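Local coordinates for protein prolyl-tRNA synthetase (Naegleria fowleri, PDB 6UYH) that probably catalyses the ATP-dependent attachment of proline to its cognate tRNA, as a class II aminoacyl-tRNA synthetase, at residues Ile204-Glu212 / Ala473-Asp481. Numbering follows the deposited sequence.
Sequences IKGTKTENE and AKSLCVPLD. With EDO (1,2-ethanediol), chain P.
Leu480 and Thr207 meet across a short antiparallel beta ladder that joins the class II catalytic core to the C-terminal domain. The axes of the two short strand segments are at 89°, and the ladder has only two bridges, Gly206 with Pro479 and the hydrogen-bonded pair Thr207 with Val478. Val478 N reaches Thr207 O at 2.7 Å, in the carbonyl plane. Thr207 N to Val478 O is 2.9 Å, with the donor tilted 34° from the plane of the Val478 carbonyl. Two residues along each strand, Leu480 N donates to Lys205 O at 3.0 Å. The Leu480 side chain lies over Gly206, with CD1 3.7 Å from Lys205 CB and CD2 against Thr207 CG2. Phe185 and Leu188 of helix 177-198 also touch this leucine. Chi1 of 58° sets Thr207 OG1 between the backbone N and the carbonyl carbon, near Val478 CB, where it binds a water that also donates to Val478 O. Cys477 SG packs 3.8 Å from Gly206 CA. Glu447 binds both Thr209 OG1 and Ser475 OG. The bent Glu212 brings OE1 to Lys474 NZ in a salt bridge of 3.3 Å, whose hydrogen bond is weak; the same NZ donates to ethanediol O2.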
ATOM      1  N   ILE A 204      11.087   2.802 -25.180  1.00 19.83           N
ATOM      2  CA  ILE A 204      11.089   1.994 -26.394  1.00 21.73           C
ATOM      3  C   ILE A 204      10.496   0.641 -26.037  1.00 22.28           C
ATOM      4  O   ILE A 204      11.002  -0.038 -25.135  1.00 21.96           O
ATOM      5  CB  ILE A 204      12.497   1.815 -26.972  1.00 24.29           C
ATOM      6  CG1 ILE A 204      13.101   3.166 -27.350  1.00 28.72           C
ATOM      7  CG2 ILE A 204      12.429   0.914 -28.201  1.00 23.47           C
ATOM      8  CD1 ILE A 204      14.575   3.081 -27.681  1.00 39.67           C
ATOM      9  N   LYS A 205       9.432   0.250 -26.736  1.00 20.80           N
ATOM     10  CA  LYS A 205       8.811  -1.050 -26.518  1.00 18.67           C
ATOM     11  C   LYS A 205       9.530  -2.117 -27.332  1.00 19.38           C
ATOM     12  O   LYS A 205       9.840  -1.912 -28.499  1.00 20.91           O
ATOM     13  CB  LYS A 205       7.345  -1.019 -26.948  1.00 22.14           C
ATOM     14  CG  LYS A 205       6.425  -0.186 -26.094  1.00 20.84           C
ATOM     15  CD  LYS A 205       5.056  -0.147 -26.772  1.00 21.29           C
ATOM     16  CE  LYS A 205       4.010   0.568 -25.909  1.00 24.45           C
ATOM     17  NZ  LYS A 205       2.717   0.635 -26.656  1.00 24.09           N
ATOM     18  N   GLY A 206       9.733  -3.283 -26.731  1.00 19.75           N
ATOM     19  CA  GLY A 206      10.336  -4.364 -27.484  1.00 19.93           C
ATOM     20  C   GLY A 206      10.105  -5.682 -26.780  1.00 20.32           C
ATOM     21  O   GLY A 206       9.556  -5.737 -25.679  1.00 22.95           O
ATOM     22  N   THR A 207      10.512  -6.754 -27.447  1.00 20.69           N
ATOM     23  CA  THR A 207      10.545  -8.069 -26.825  1.00 22.24           C
ATOM     24  C   THR A 207      11.972  -8.375 -26.384  1.00 29.59           C
ATOM     25  O   THR A 207      12.933  -7.968 -27.035  1.00 28.13           O
ATOM     26  CB  THR A 207      10.066  -9.153 -27.795  1.00 22.07           C
ATOM     27  OG1 THR A 207      10.898  -9.135 -28.954  1.00 26.77           O
ATOM     28  CG2 THR A 207       8.639  -8.888 -28.227  1.00 26.54           C
ATOM     29  N   LYS A 208      12.104  -9.095 -25.278  1.00 24.64           N
ATOM     30  CA  LYS A 208      13.421  -9.543 -24.852  1.00 24.17           C
ATOM     31  C   LYS A 208      13.874 -10.760 -25.655  1.00 24.78           C
ATOM     32  O   LYS A 208      13.064 -11.528 -26.186  1.00 24.11           O
ATOM     33  CB  LYS A 208      13.420  -9.866 -23.357  1.00 21.28           C
ATOM     34  CG  LYS A 208      13.313  -8.642 -22.484  1.00 27.67           C
ATOM     35  CD  LYS A 208      13.544  -9.012 -21.034  1.00 33.85           C
ATOM     36  CE  LYS A 208      13.297  -7.830 -20.120  1.00 36.50           C
ATOM     37  NZ  LYS A 208      13.567  -8.202 -18.708  1.00 39.07           N
ATOM     38  N   THR A 209      15.196 -10.909 -25.779  1.00 22.12           N
ATOM     39  CA  THR A 209      15.754 -12.090 -26.420  1.00 23.52           C
ATOM     40  C   THR A 209      15.582 -13.324 -25.528  1.00 24.66           C
ATOM     41  O   THR A 209      15.215 -13.229 -24.356  1.00 30.53           O
ATOM     42  CB  THR A 209      17.235 -11.881 -26.715  1.00 32.47           C
ATOM     43  OG1 THR A 209      17.913 -11.638 -25.478  1.00 30.90           O
ATOM     44  CG2 THR A 209      17.421 -10.679 -27.612  1.00 30.03           C
ATOM     45  N   GLU A 210      15.897 -14.494 -26.090  1.00 27.63           N
ATOM     46  CA  GLU A 210      15.723 -15.733 -25.334  1.00 34.75           C
ATOM     47  C   GLU A 210      16.546 -15.722 -24.046  1.00 39.44           C
ATOM     48  O   GLU A 210      16.101 -16.235 -23.012  1.00 37.09           O
ATOM     49  CB  GLU A 210      16.084 -16.937 -26.202  1.00 40.90           C
ATOM     50  CG  GLU A 210      15.106 -17.177 -27.345  1.00 46.99           C
ATOM     51  CD  GLU A 210      13.676 -17.361 -26.862  1.00 57.57           C
ATOM     52  OE1 GLU A 210      13.460 -18.196 -25.958  1.00 54.88           O
ATOM     53  OE2 GLU A 210      12.771 -16.664 -27.376  1.00 57.43           O
ATOM     54  N   ASN A 211      17.735 -15.120 -24.082  1.00 33.57           N
ATOM     55  CA  ASN A 211      18.590 -15.115 -22.900  1.00 38.88           C
ATOM     56  C   ASN A 211      18.066 -14.182 -21.818  1.00 40.94           C
ATOM     57  O   ASN A 211      18.253 -14.455 -20.626  1.00 40.39           O
ATOM     58  CB  ASN A 211      20.023 -14.729 -23.283  1.00 47.06           C
ATOM     59  CG  ASN A 211      20.932 -14.575 -22.075  1.00 55.23           C
ATOM     60  OD1 ASN A 211      21.187 -15.537 -21.351  1.00 55.70           O
ATOM     61  ND2 ASN A 211      21.434 -13.362 -21.858  1.00 54.42           N
ATOM     62  N   GLU A 212      17.403 -13.092 -22.196  1.00 30.74           N
ATOM     63  CA  GLU A 212      16.966 -12.107 -21.222  1.00 28.07           C
ATOM     64  C   GLU A 212      15.524 -12.289 -20.778  1.00 26.46           C
ATOM     65  O   GLU A 212      15.132 -11.706 -19.765  1.00 29.37           O
ATOM     66  CB  GLU A 212      17.153 -10.691 -21.778  1.00 28.60           C
ATOM     67  CG  GLU A 212      18.609 -10.264 -21.865  1.00 35.63           C
ATOM     68  CD  GLU A 212      19.228 -10.042 -20.494  1.00 45.07           C
ATOM     69  OE1 GLU A 212      18.528  -9.519 -19.603  1.00 47.40           O
ATOM     70  OE2 GLU A 212      20.410 -10.397 -20.308  1.00 52.42           O
ATOM     71  N   ALA A 473      28.168  -4.804 -23.419  1.00 23.44           N
ATOM     72  CA  ALA A 473      26.873  -4.564 -24.035  1.00 23.01           C
ATOM     73  C   ALA A 473      26.000  -5.789 -23.834  1.00 29.59           C
ATOM     74  O   ALA A 473      26.457  -6.923 -23.999  1.00 36.74           O
ATOM     75  CB  ALA A 473      27.021  -4.276 -25.532  1.00 28.54           C
ATOM     76  N   LYS A 474      24.738  -5.567 -23.488  1.00 26.30           N
ATOM     77  CA  LYS A 474      23.808  -6.683 -23.437  1.00 28.34           C
ATOM     78  C   LYS A 474      22.594  -6.361 -24.291  1.00 24.73           C
ATOM     79  O   LYS A 474      22.402  -5.229 -24.739  1.00 21.07           O
ATOM     80  CB  LYS A 474      23.406  -7.021 -22.003  1.00 33.64           C
ATOM     81  CG  LYS A 474      22.579  -5.984 -21.323  1.00 30.83           C
ATOM     82  CD  LYS A 474      22.355  -6.400 -19.868  1.00 48.52           C
ATOM     83  CE  LYS A 474      20.894  -6.663 -19.550  1.00 49.80           C
ATOM     84  NZ  LYS A 474      20.771  -7.432 -18.278  1.00 48.36           N
ATOM     85  N   SER A 475      21.790  -7.383 -24.563  1.00 21.42           N
ATOM     86  CA  SER A 475      20.596  -7.143 -25.347  1.00 20.22           C
ATOM     87  C   SER A 475      19.607  -6.367 -24.492  1.00 24.93           C
ATOM     88  O   SER A 475      19.420  -6.660 -23.305  1.00 26.58           O
ATOM     89  CB  SER A 475      19.978  -8.451 -25.839  1.00 26.61           C
ATOM     90  OG  SER A 475      19.413  -9.153 -24.761  1.00 32.40           O
ATOM     91  N   LEU A 476      19.022  -5.335 -25.080  1.00 21.94           N
ATOM     92  CA  LEU A 476      18.028  -4.531 -24.387  1.00 21.98           C
ATOM     93  C   LEU A 476      16.626  -4.963 -24.800  1.00 23.53           C
ATOM     94  O   LEU A 476      15.831  -5.400 -23.965  1.00 24.19           O
ATOM     95  CB  LEU A 476      18.293  -3.048 -24.674  1.00 22.18           C
ATOM     96  CG  LEU A 476      19.743  -2.639 -24.362  1.00 20.48           C
ATOM     97  CD1 LEU A 476      19.992  -1.176 -24.755  1.00 23.90           C
ATOM     98  CD2 LEU A 476      20.107  -2.904 -22.890  1.00 22.02           C
ATOM     99  N   CYS A 477      16.342  -4.938 -26.099  1.00 23.41           N
ATOM    100  CA  CYS A 477      15.100  -5.500 -26.607  1.00 24.48           C
ATOM    101  C   CYS A 477      15.223  -5.618 -28.114  1.00 21.31           C
ATOM    102  O   CYS A 477      16.097  -5.011 -28.735  1.00 19.57           O
ATOM    103  CB  CYS A 477      13.898  -4.633 -26.250  1.00 22.92           C
ATOM    104  SG  CYS A 477      13.901  -3.048 -27.101  1.00 24.92           S
ATOM    105  N   VAL A 478      14.325  -6.402 -28.698  1.00 17.16           N
ATOM    106  CA  VAL A 478      14.053  -6.344 -30.130  1.00 17.11           C
ATOM    107  C   VAL A 478      12.858  -5.410 -30.319  1.00 17.20           C
ATOM    108  O   VAL A 478      11.725  -5.783 -29.943  1.00 17.76           O
ATOM    109  CB  VAL A 478      13.780  -7.739 -30.706  1.00 19.87           C
ATOM    110  CG1 VAL A 478      13.532  -7.652 -32.207  1.00 22.39           C
ATOM    111  CG2 VAL A 478      14.948  -8.677 -30.394  1.00 25.44           C
ATOM    112  N   PRO A 479      13.057  -4.196 -30.828  1.00 17.36           N
ATOM    113  CA  PRO A 479      11.951  -3.226 -30.882  1.00 22.98           C
ATOM    114  C   PRO A 479      10.730  -3.787 -31.602  1.00 25.42           C
ATOM    115  O   PRO A 479      10.854  -4.425 -32.652  1.00 21.41           O
ATOM    116  CB  PRO A 479      12.563  -2.047 -31.646  1.00 22.43           C
ATOM    117  CG  PRO A 479      14.026  -2.120 -31.325  1.00 21.42           C
ATOM    118  CD  PRO A 479      14.336  -3.607 -31.270  1.00 17.48           C
ATOM    119  N   LEU A 480       9.540  -3.558 -31.013  1.00 19.77           N
ATOM    120  CA  LEU A 480       8.297  -3.990 -31.651  1.00 21.81           C
ATOM    121  C   LEU A 480       8.115  -3.352 -33.021  1.00 24.27           C
ATOM    122  O   LEU A 480       7.688  -4.017 -33.977  1.00 24.74           O
ATOM    123  CB  LEU A 480       7.087  -3.645 -30.771  1.00 20.29           C
ATOM    124  CG  LEU A 480       7.036  -4.205 -29.360  1.00 24.12           C
ATOM    125  CD1 LEU A 480       5.701  -3.846 -28.738  1.00 22.72           C
ATOM    126  CD2 LEU A 480       7.236  -5.709 -29.388  1.00 24.11           C
ATOM    127  N   ASP A 481       8.397  -2.057 -33.128  1.00 21.76           N
ATOM    128  CA  ASP A 481       8.206  -1.314 -34.372  1.00 19.57           C
ATOM    129  C   ASP A 481       9.541  -1.273 -35.108  1.00 21.13           C
ATOM    130  O   ASP A 481      10.448  -0.534 -34.723  1.00 25.57           O
ATOM    131  CB  ASP A 481       7.688   0.090 -34.068  1.00 28.45           C
ATOM    132  CG  ASP A 481       7.336   0.875 -35.318  1.00 34.86           C
ATOM    133  OD1 ASP A 481       7.594   0.400 -36.449  1.00 29.55           O
ATOM    134  OD2 ASP A 481       6.796   1.988 -35.160  1.00 37.84           O
TER
HETATM  135  C1  EDO P 614      24.571 -10.136 -16.754  1.00 63.27           C
HETATM  136  O1  EDO P 614      25.048  -9.693 -15.481  1.00 67.20           O
HETATM  137  C2  EDO P 614      23.150  -9.631 -16.938  1.00 61.38           C
HETATM  138  O2  EDO P 614      23.130  -8.226 -16.670  1.00 60.08           O
HETATM  139  O   HOH W   1       9.273  -0.453 -30.784  1.00 23.27           O
HETATM  140  O   HOH W   2       9.959  -8.126 -31.322  1.00 32.13           O
HETATM  141  O   HOH W   3      16.590  -8.545 -24.636  1.00 25.69           O